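Local coordinates for protein serine acetyltransferase 1, putative (Entamoeba histolytica, PDB 7BW9) that probably transfers an acetyl group to serine, the step that feeds cysteine biosynthesis, and is seen here with cysteine bound, at residues 90-95 and 140-145; 71-76 and 84-89. One frame throughout, in Å; residues are numbered along the deposited sequence.

Contact 1 of 2, residues 90-95 and 140-145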
loop_
_atom_site.group_PDB
_atom_site.type_symbol
_atom_site.label_atom_id
_atom_site.label_comp_id
_atom_site.label_asym_id
_atom_site.label_seq_id
_atom_site.Cartn_x
_atom_site.Cartn_y
_atom_site.Cartn_z
ATOM N N THR A 90 -9.028 21.121 -21.599
ATOM C CA THR A 90 -9.890 21.025 -22.767
ATOM C C THR A 90 -9.863 19.611 -23.321
ATOM O O THR A 90 -10.912 19.012 -23.588
ATOM C CB THR A 90 -9.455 22.055 -23.815
ATOM O OG1 THR A 90 -9.639 23.369 -23.269
ATOM C CG2 THR A 90 -10.271 21.920 -25.106
ATOM N N ALA A 91 -8.668 19.042 -23.446
ATOM C CA ALA A 91 -8.549 17.675 -23.940
ATOM C C ALA A 91 -9.259 16.695 -23.016
ATOM O O ALA A 91 -9.954 15.789 -23.487
ATOM C CB ALA A 91 -7.080 17.297 -24.108
ATOM N N LEU A 92 -9.142 16.898 -21.696
ATOM C CA LEU A 92 -9.793 16.003 -20.743
ATOM C C LEU A 92 -11.313 16.056 -20.871
ATOM O O LEU A 92 -11.981 15.017 -20.914
ATOM C CB LEU A 92 -9.372 16.358 -19.316
ATOM C CG LEU A 92 -10.106 15.590 -18.205
ATOM C CD1 LEU A 92 -10.026 14.066 -18.395
ATOM C CD2 LEU A 92 -9.556 15.971 -16.841
ATOM N N LEU A 93 -11.880 17.264 -20.904
ATOM C CA LEU A 93 -13.331 17.403 -21.033
ATOM C C LEU A 93 -13.834 16.748 -22.312
ATOM O O LEU A 93 -14.806 15.979 -22.295
ATOM C CB LEU A 93 -13.723 18.888 -20.990
ATOM C CG LEU A 93 -13.645 19.439 -19.564
ATOM C CD1 LEU A 93 -13.653 20.964 -19.501
ATOM C CD2 LEU A 93 -14.763 18.861 -18.709
ATOM N N SER A 94 -13.175 17.034 -23.437
ATOM C CA SER A 94 -13.603 16.472 -24.711
ATOM C C SER A 94 -13.469 14.951 -24.760
ATOM O O SER A 94 -14.174 14.303 -25.541
ATOM C CB SER A 94 -12.797 17.096 -25.848
ATOM O OG SER A 94 -11.567 16.410 -26.005
ATOM N N GLN A 95 -12.593 14.363 -23.951
ATOM C CA GLN A 95 -12.448 12.912 -23.909
ATOM C C GLN A 95 -13.235 12.255 -22.785
ATOM O O GLN A 95 -13.140 11.035 -22.613
ATOM C CB GLN A 95 -10.978 12.542 -23.765
ATOM C CG GLN A 95 -10.100 13.169 -24.810
ATOM C CD GLN A 95 -9.474 12.160 -25.701
ATOM O OE1 GLN A 95 -8.436 11.598 -25.376
ATOM N NE2 GLN A 95 -10.102 11.908 -26.843
ATOM N N HIS A 140 -3.532 10.213 -18.040
ATOM C CA HIS A 140 -2.824 9.980 -19.300
ATOM C C HIS A 140 -3.153 11.053 -20.335
ATOM O O HIS A 140 -2.292 11.441 -21.133
ATOM C CB HIS A 140 -3.159 8.588 -19.829
ATOM C CG HIS A 140 -2.473 8.241 -21.115
ATOM N ND1 HIS A 140 -1.103 8.172 -21.235
ATOM C CD2 HIS A 140 -2.976 7.928 -22.336
ATOM C CE1 HIS A 140 -0.790 7.839 -22.477
ATOM N NE2 HIS A 140 -1.909 7.692 -23.165
ATOM N N ILE A 141 -4.391 11.547 -20.337
ATOM C CA ILE A 141 -4.731 12.640 -21.247
ATOM C C ILE A 141 -4.001 13.909 -20.842
ATOM O O ILE A 141 -3.537 14.674 -21.692
ATOM C CB ILE A 141 -6.253 12.844 -21.292
ATOM C CG1 ILE A 141 -6.892 11.631 -21.963
ATOM C CG2 ILE A 141 -6.611 14.142 -22.057
ATOM C CD1 ILE A 141 -8.311 11.531 -21.736
ATOM N N LEU A 142 -3.866 14.138 -19.538
ATOM C CA LEU A 142 -3.110 15.294 -19.083
ATOM C C LEU A 142 -1.662 15.186 -19.533
ATOM O O LEU A 142 -1.098 16.131 -20.098
ATOM C CB LEU A 142 -3.216 15.413 -17.563
ATOM C CG LEU A 142 -4.657 15.483 -17.052
ATOM C CD1 LEU A 142 -4.689 15.505 -15.528
ATOM C CD2 LEU A 142 -5.359 16.716 -17.636
ATOM N N TYR A 143 -1.064 14.008 -19.334
ATOM C CA TYR A 143 0.341 13.807 -19.674
ATOM C C TYR A 143 0.576 13.989 -21.170
ATOM O O TYR A 143 1.530 14.661 -21.578
ATOM C CB TYR A 143 0.783 12.420 -19.197
ATOM C CG TYR A 143 2.143 11.946 -19.678
ATOM C CD1 TYR A 143 2.293 11.382 -20.943
ATOM C CD2 TYR A 143 3.263 12.010 -18.844
ATOM C CE1 TYR A 143 3.524 10.931 -21.392
ATOM C CE2 TYR A 143 4.509 11.548 -19.279
ATOM C CZ TYR A 143 4.628 11.006 -20.551
ATOM O OH TYR A 143 5.841 10.540 -21.006
ATOM N N MET A 144 -0.303 13.412 -22.001
ATOM C CA MET A 144 -0.153 13.485 -23.454
ATOM C C MET A 144 -0.297 14.907 -23.989
ATOM O O MET A 144 0.223 15.211 -25.067
ATOM C CB MET A 144 -1.182 12.582 -24.142
ATOM C CG MET A 144 -0.915 11.087 -24.011
ATOM S SD MET A 144 0.732 10.581 -24.560
ATOM C CE MET A 144 0.720 11.253 -26.232
ATOM N N ASN A 145 -0.984 15.791 -23.270
ATOM C CA ASN A 145 -1.083 17.174 -23.695
ATOM C C ASN A 145 -0.080 18.078 -22.995
ATOM O O ASN A 145 -0.196 19.302 -23.088
ATOM C CB ASN A 145 -2.505 17.675 -23.506
ATOM C CG ASN A 145 -3.464 17.048 -24.499
ATOM O OD1 ASN A 145 -3.754 17.629 -25.539
ATOM N ND2 ASN A 145 -3.955 15.853 -24.185
#
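I141 turns CG1 to the side of its own backbone N, anti to the carbonyl carbon (chi1 -68°), and an extended chi2 carries CD1 out to Q95. The same rotation leaves CG2 aimed at A91 and L92. This is helix-helix packing in the helical part of a serine acetyltransferase, the part that precedes the left-handed beta-helix. Helices 82-94 and 128-144 run roughly antiparallel here, at 141°, with short-segment axes 9.1 Å apart.

I141 has the largest share of the contact. Its CG2 rests 3.8 Å from A91 CB and equally near the backbone N of L92. Its CD1 lies 3.5 Å from Q95 CB. The Q95 chain is bent at chi2, which turns OE1 toward the isoleucine, 3.6 Å from I141 CD1. This is van der Waals contact of a polar atom with a methyl group. On the side facing helix 58-79, L92 CD2 meets L142 CD2 at 4.3 Å. Both leucines also touch I72 of that helix.

N145 is the first residue to leave helical geometry after helix 128-144. Its side chain turns back on the helix end. ND2 donates to I141 O at 2.8 Å in a nearly straight bond (169°). The backbone N of N145 reaches the same oxygen from the opposite face of its carbonyl plane, so two donors grip it. The bond probably limits rotation of the amide, which lies against the methyl of A91, with ND2 3.4 Å from A91 CB.

Contact 2 of 2, residues 71-76 and 84-89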
loop_
_atom_site.group_PDB
_atom_site.type_symbol
_atom_site.label_atom_id
_atom_site.label_comp_id
_atom_site.label_asym_id
_atom_site.label_seq_id
_atom_site.Cartn_x
_atom_site.Cartn_y
_atom_site.Cartn_z
ATOM N N HIS A 71 -9.888 22.114 -9.949
ATOM C CA HIS A 71 -8.773 21.680 -9.115
ATOM C C HIS A 71 -7.608 21.201 -9.980
ATOM O O HIS A 71 -6.440 21.467 -9.663
ATOM C CB HIS A 71 -9.212 20.587 -8.143
ATOM C CG HIS A 71 -8.073 19.955 -7.403
ATOM N ND1 HIS A 71 -7.675 20.371 -6.152
ATOM C CD2 HIS A 71 -7.233 18.947 -7.750
ATOM C CE1 HIS A 71 -6.640 19.648 -5.757
ATOM N NE2 HIS A 71 -6.353 18.776 -6.708
ATOM N N ILE A 72 -7.899 20.507 -11.082
ATOM C CA ILE A 72 -6.818 20.068 -11.965
ATOM C C ILE A 72 -6.134 21.274 -12.584
ATOM O O ILE A 72 -4.898 21.352 -12.627
ATOM C CB ILE A 72 -7.342 19.098 -13.044
ATOM C CG1 ILE A 72 -7.798 17.781 -12.411
ATOM C CG2 ILE A 72 -6.267 18.826 -14.112
ATOM C CD1 ILE A 72 -8.587 16.893 -13.352
ATOM N N GLN A 73 -6.928 22.246 -13.054
ATOM C CA GLN A 73 -6.348 23.436 -13.662
ATOM C C GLN A 73 -5.447 24.169 -12.674
ATOM O O GLN A 73 -4.334 24.580 -13.026
ATOM C CB GLN A 73 -7.457 24.350 -14.191
ATOM C CG GLN A 73 -6.946 25.711 -14.652
ATOM C CD GLN A 73 -7.805 26.356 -15.732
ATOM O OE1 GLN A 73 -8.816 25.799 -16.173
ATOM N NE2 GLN A 73 -7.392 27.541 -16.171
ATOM N N ASN A 74 -5.878 24.289 -11.418
ATOM C CA ASN A 74 -5.053 24.991 -10.437
ATOM C C ASN A 74 -3.751 24.256 -10.141
ATOM O O ASN A 74 -2.724 24.902 -9.897
ATOM C CB ASN A 74 -5.835 25.220 -9.144
ATOM C CG ASN A 74 -6.984 26.187 -9.331
ATOM O OD1 ASN A 74 -7.045 26.904 -10.335
ATOM N ND2 ASN A 74 -7.904 26.216 -8.366
ATOM N N SER A 75 -3.762 22.921 -10.142
ATOM C CA SER A 75 -2.516 22.206 -9.885
ATOM C C SER A 75 -1.560 22.314 -11.063
ATOM O O SER A 75 -0.343 22.435 -10.869
ATOM C CB SER A 75 -2.801 20.744 -9.556
ATOM O OG SER A 75 -3.860 20.647 -8.621
ATOM N N ILE A 76 -2.080 22.254 -12.293
ATOM C CA ILE A 76 -1.197 22.319 -13.456
ATOM C C ILE A 76 -0.569 23.705 -13.568
ATOM O O ILE A 76 0.634 23.832 -13.834
ATOM C CB ILE A 76 -1.948 21.916 -14.742
ATOM C CG1 ILE A 76 -2.380 20.446 -14.666
ATOM C CG2 ILE A 76 -1.064 22.121 -15.965
ATOM C CD1 ILE A 76 -3.288 20.021 -15.791
ATOM N N LEU A 84 -1.083 26.104 -20.625
ATOM C CA LEU A 84 -0.968 24.650 -20.649
ATOM C C LEU A 84 -2.089 23.998 -19.846
ATOM O O LEU A 84 -2.664 22.987 -20.271
ATOM C CB LEU A 84 0.399 24.226 -20.112
ATOM C CG LEU A 84 0.612 22.707 -20.069
ATOM C CD1 LEU A 84 0.699 22.152 -21.482
ATOM C CD2 LEU A 84 1.849 22.308 -19.280
ATOM N N ALA A 85 -2.422 24.569 -18.687
ATOM C CA ALA A 85 -3.514 24.032 -17.880
ATOM C C ALA A 85 -4.822 23.996 -18.668
ATOM O O ALA A 85 -5.508 22.964 -18.702
ATOM C CB ALA A 85 -3.658 24.855 -16.601
ATOM N N GLU A 86 -5.170 25.108 -19.333
ATOM C CA GLU A 86 -6.373 25.147 -20.168
ATOM C C GLU A 86 -6.323 24.099 -21.276
ATOM O O GLU A 86 -7.329 23.437 -21.565
ATOM C CB GLU A 86 -6.542 26.540 -20.787
ATOM C CG GLU A 86 -7.203 27.580 -19.896
ATOM C CD GLU A 86 -8.065 28.571 -20.684
ATOM O OE1 GLU A 86 -7.741 28.849 -21.864
ATOM O OE2 GLU A 86 -9.073 29.063 -20.123
ATOM N N LYS A 87 -5.175 23.964 -21.934
ATOM C CA LYS A 87 -5.033 22.961 -22.988
ATOM C C LYS A 87 -5.298 21.560 -22.446
ATOM O O LYS A 87 -6.071 20.787 -23.032
ATOM C CB LYS A 87 -3.634 23.065 -23.602
ATOM C CG LYS A 87 -3.257 21.972 -24.584
ATOM C CD LYS A 87 -1.839 22.206 -25.112
ATOM C CE LYS A 87 -1.250 20.954 -25.772
ATOM N NZ LYS A 87 -2.089 20.484 -26.917
ATOM N N CYS A 88 -4.699 21.229 -21.296
ATOM C CA CYS A 88 -4.890 19.901 -20.717
ATOM C C CYS A 88 -6.343 19.667 -20.346
ATOM O O CYS A 88 -6.893 18.588 -20.599
ATOM C CB CYS A 88 -3.982 19.732 -19.500
ATOM S SG CYS A 88 -2.231 19.641 -19.988
ATOM N N ILE A 89 -6.978 20.679 -19.754
ATOM C CA ILE A 89 -8.367 20.579 -19.326
ATOM C C ILE A 89 -9.284 20.380 -20.524
ATOM O O ILE A 89 -10.243 19.596 -20.478
ATOM C CB ILE A 89 -8.731 21.852 -18.536
ATOM C CG1 ILE A 89 -8.116 21.777 -17.147
ATOM C CG2 ILE A 89 -10.233 22.115 -18.525
ATOM C CD1 ILE A 89 -8.129 20.410 -16.591
HETATM O O HOH W 1 -10.403 27.897 -17.864
#
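Helix segments 71-76 and 84-89 pack roughly antiparallel, at 143°, with axes 8.7 Å apart and the backbones nearest at Q73 and A85. The small methyl side chain of A85 is consistent with this close approach. Its CB sits 3.6 Å from Q73 O and also meets I76 CG2. I76 spans one turn of the facing helix, with CG2 at A85 and CD1 3.8 Å from C88 CB.

At the other end, I89 points CD1 at I72 CG2. The two side chains cross at a slant and close to 3.5 Å, tighter than usual for two carbons. Q73 has CG anti to its N (chi1 171°) and an extended chain, which runs along the outer margin beside E86. The amide and carboxylate planes stand 74° apart. A water joins them, donating to Q73 OE1 at 3.1 Å and to E86 OE2 at 2.9 Å.

The pair forms a helical hairpin, with helices 58-79 and 82-94 joined by a short turn. Y150 of helix 148-162 packs on I72 and I76, and L142 of helix 128-144 packs on I72 and C88. S75 also touches P30 of the second subunit.

How the contacts relate
Contact 2 comes first along the chain and closes before contact 1 opens. Their centres are about 10 Å apart, on the same side of the chain's centre. Helix 82-94 serves both: residues 84-89 supply the contact with 71-76, and residues 90-95 the contact with 140-145, though C88 and L92 reach both neighbouring helices. The two contacts also touch directly. N145 O lies 3.3 Å from K87 CE, and L142 O lies 3.7 Å from C88 SG. Together they join the hairpin of helices 58-79 and 82-94 to helix 128-144. All of this is packing within the helical part of the subunit; the residues of the cysteine pockets lie in neither contact.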